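Local coordinates for uric acid degradation bifunctional protein TTL (Arabidopsis thaliana, PDB 2Q37) that carries out the last two steps of urate breakdown, hydrolysing 5-hydroxyisourate and decarboxylating the resulting OHCU to (S)-allantoin, at residues 58-62 with 63-67. Numbering follows the deposited sequence.
Sequences ARDIW and FNQVN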
ATOM      1  N   ALA A  58      -7.695  10.702  15.770  1.00 39.80           N
ATOM      2  CA  ALA A  58      -8.010   9.592  14.893  1.00 38.39           C
ATOM      3  C   ALA A  58      -7.298   9.811  13.566  1.00 38.19           C
ATOM      4  O   ALA A  58      -6.656   8.908  13.036  1.00 36.45           O
ATOM      5  CB  ALA A  58      -9.514   9.501  14.688  1.00 35.31           C
ATOM      6  N   ARG A  59      -7.400  11.023  13.041  1.00 37.77           N
ATOM      7  CA  ARG A  59      -6.759  11.328  11.782  1.00 39.49           C
ATOM      8  C   ARG A  59      -5.243  11.167  11.830  1.00 41.30           C
ATOM      9  O   ARG A  59      -4.644  10.669  10.879  1.00 41.07           O
ATOM     10  CB  ARG A  59      -7.086  12.746  11.353  1.00 38.70           C
ATOM     11  CG  ARG A  59      -8.532  12.972  11.021  1.00 37.68           C
ATOM     12  CD  ARG A  59      -8.683  14.396  10.556  1.00 38.76           C
ATOM     13  NE  ARG A  59     -10.046  14.750  10.190  1.00 38.07           N
ATOM     14  CZ  ARG A  59     -10.593  15.929  10.459  1.00 37.74           C
ATOM     15  NH1 ARG A  59      -9.900  16.860  11.098  1.00 39.12           N
ATOM     16  NH2 ARG A  59     -11.827  16.182  10.082  1.00 36.65           N
ATOM     17  N   ASP A  60      -4.613  11.585  12.926  1.00 42.62           N
ATOM     18  CA  ASP A  60      -3.163  11.480  12.999  1.00 43.00           C
ATOM     19  C   ASP A  60      -2.729  10.027  13.061  1.00 42.19           C
ATOM     20  O   ASP A  60      -1.758   9.633  12.411  1.00 43.42           O
ATOM     21  CB  ASP A  60      -2.607  12.251  14.198  1.00 45.76           C
ATOM     22  CG  ASP A  60      -1.091  12.410  14.131  1.00 49.62           C
ATOM     23  OD1 ASP A  60      -0.625  13.346  13.428  1.00 51.15           O
ATOM     24  OD2 ASP A  60      -0.366  11.592  14.756  1.00 50.14           O
ATOM     25  N   ILE A  61      -3.444   9.225  13.832  1.00 39.47           N
ATOM     26  CA  ILE A  61      -3.112   7.820  13.925  1.00 38.12           C
ATOM     27  C   ILE A  61      -3.320   7.149  12.556  1.00 37.70           C
ATOM     28  O   ILE A  61      -2.475   6.383  12.080  1.00 38.61           O
ATOM     29  CB  ILE A  61      -3.999   7.134  14.959  1.00 38.26           C
ATOM     30  CG1 ILE A  61      -3.634   7.643  16.350  1.00 39.92           C
ATOM     31  CG2 ILE A  61      -3.865   5.612  14.852  1.00 38.77           C
ATOM     32  CD1 ILE A  61      -4.566   7.142  17.450  1.00 39.91           C
ATOM     33  N   TRP A  62      -4.440   7.462  11.921  1.00 33.87           N
ATOM     34  CA  TRP A  62      -4.779   6.878  10.635  1.00 32.84           C
ATOM     35  C   TRP A  62      -3.793   7.247   9.528  1.00 33.70           C
ATOM     36  O   TRP A  62      -3.334   6.379   8.787  1.00 33.78           O
ATOM     37  CB  TRP A  62      -6.202   7.298  10.244  1.00 29.51           C
ATOM     38  CG  TRP A  62      -6.627   6.806   8.918  1.00 26.54           C
ATOM     39  CD1 TRP A  62      -6.749   7.543   7.774  1.00 23.77           C
ATOM     40  CD2 TRP A  62      -6.947   5.457   8.568  1.00 23.91           C
ATOM     41  NE1 TRP A  62      -7.121   6.730   6.733  1.00 23.37           N
ATOM     42  CE2 TRP A  62      -7.248   5.444   7.191  1.00 23.77           C
ATOM     43  CE3 TRP A  62      -7.008   4.256   9.286  1.00 24.60           C
ATOM     44  CZ2 TRP A  62      -7.605   4.274   6.509  1.00 24.97           C
ATOM     45  CZ3 TRP A  62      -7.367   3.090   8.614  1.00 25.05           C
ATOM     46  CH2 TRP A  62      -7.660   3.108   7.234  1.00 24.25           C
ATOM     47  N   PHE A  63      -3.461   8.527   9.431  1.00 33.00           N
ATOM     48  CA  PHE A  63      -2.540   9.005   8.409  1.00 34.26           C
ATOM     49  C   PHE A  63      -1.042   8.870   8.718  1.00 35.20           C
ATOM     50  O   PHE A  63      -0.229   8.865   7.797  1.00 35.59           O
ATOM     51  CB  PHE A  63      -2.847  10.464   8.068  1.00 30.91           C
ATOM     52  CG  PHE A  63      -4.107  10.648   7.281  1.00 32.39           C
ATOM     53  CD1 PHE A  63      -4.240  10.075   6.019  1.00 30.97           C
ATOM     54  CD2 PHE A  63      -5.178  11.380   7.810  1.00 33.94           C
ATOM     55  CE1 PHE A  63      -5.426  10.223   5.290  1.00 34.38           C
ATOM     56  CE2 PHE A  63      -6.372  11.536   7.093  1.00 32.59           C
ATOM     57  CZ  PHE A  63      -6.500  10.956   5.828  1.00 33.35           C
ATOM     58  N   ASN A  64      -0.664   8.752   9.985  1.00 35.35           N
ATOM     59  CA  ASN A  64       0.758   8.658  10.286  1.00 36.90           C
ATOM     60  C   ASN A  64       1.218   7.482  11.144  1.00 38.65           C
ATOM     61  O   ASN A  64       2.422   7.287  11.309  1.00 38.72           O
ATOM     62  CB  ASN A  64       1.229   9.952  10.948  1.00 37.48           C
ATOM     63  CG  ASN A  64       0.708  11.181  10.252  1.00 38.17           C
ATOM     64  OD1 ASN A  64       0.880  11.346   9.048  1.00 41.18           O
ATOM     65  ND2 ASN A  64       0.066  12.058  11.007  1.00 38.22           N
ATOM     66  N   GLN A  65       0.295   6.691  11.688  1.00 40.97           N
ATOM     67  CA  GLN A  65       0.716   5.573  12.534  1.00 42.47           C
ATOM     68  C   GLN A  65       0.406   4.172  12.024  1.00 42.61           C
ATOM     69  O   GLN A  65       1.240   3.272  12.116  1.00 43.91           O
ATOM     70  CB  GLN A  65       0.152   5.734  13.947  1.00 43.99           C
ATOM     71  CG  GLN A  65       0.673   6.956  14.667  1.00 48.78           C
ATOM     72  CD  GLN A  65       2.163   7.179  14.426  1.00 53.81           C
ATOM     73  OE1 GLN A  65       2.998   6.290  14.666  1.00 53.85           O
ATOM     74  NE2 GLN A  65       2.505   8.373  13.944  1.00 56.25           N
ATOM     75  N   VAL A  66      -0.788   3.969  11.497  1.00 40.70           N
ATOM     76  CA  VAL A  66      -1.122   2.660  10.993  1.00 40.43           C
ATOM     77  C   VAL A  66      -0.434   2.480   9.632  1.00 40.54           C
ATOM     78  O   VAL A  66      -0.281   3.444   8.874  1.00 41.42           O
ATOM     79  CB  VAL A  66      -2.645   2.521  10.874  1.00 41.67           C
ATOM     80  CG1 VAL A  66      -3.281   2.674  12.274  1.00 39.54           C
ATOM     81  CG2 VAL A  66      -3.191   3.581   9.912  1.00 41.39           C
ATOM     82  N   ASN A  67       0.004   1.262   9.325  1.00 39.17           N
ATOM     83  CA  ASN A  67       0.676   1.039   8.048  1.00 39.43           C
ATOM     84  C   ASN A  67      -0.290   0.668   6.918  1.00 38.59           C
ATOM     85  O   ASN A  67      -1.482   0.474   7.139  1.00 38.81           O
ATOM     86  CB  ASN A  67       1.780  -0.026   8.185  1.00 38.16           C
ATOM     87  CG  ASN A  67       1.253  -1.386   8.611  1.00 39.01           C
ATOM     88  OD1 ASN A  67       0.298  -1.932   8.023  1.00 35.72           O
ATOM     89  ND2 ASN A  67       1.893  -1.959   9.634  1.00 38.82           N
TER
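W62 sets CG anti to its backbone N (chi1 177°), while F63 sets CG anti to its carbonyl carbon (chi1 -72°), and these turns bring the two neighbouring rings together. This is the C-terminal end of helix 51-64 in the all-helical N-terminal OHCU decarboxylase domain, where the chain turns toward helix 68-76. The rings form a T-shaped (edge-to-face) pair with planes 73° apart. The five-membered edge of W62 points at the F63 face, and CD1 of W62 lies over its centre, 3.9 Å from CE1 of F63. W62 NE1 is hydrogen-bonded to the carbonyl O of A163, and the indole also stacks on W71. The F63 side chain also touches M167 of helix 155-178. An alanine here would probably leave the CD1 edge of W62 without its aromatic face and open a gap beside M167. On the helix flank, N64 ND2 reaches D60 OD1 at 2.8 Å. This hydrogen bond is weak and bent, and the amide and carboxylate planes are steeply turned against each other. The last turn closes on I61 O, which accepts two backbone bonds: Q65 N at 2.8 Å, from above the carbonyl plane, and V66 N at 3.0 Å, nearly in line with the C=O. The two methyls of V66 then part: CG1 meets I61 CG2 at 4.0 Å, and CG2 lies 3.9 Å from W62 CE3.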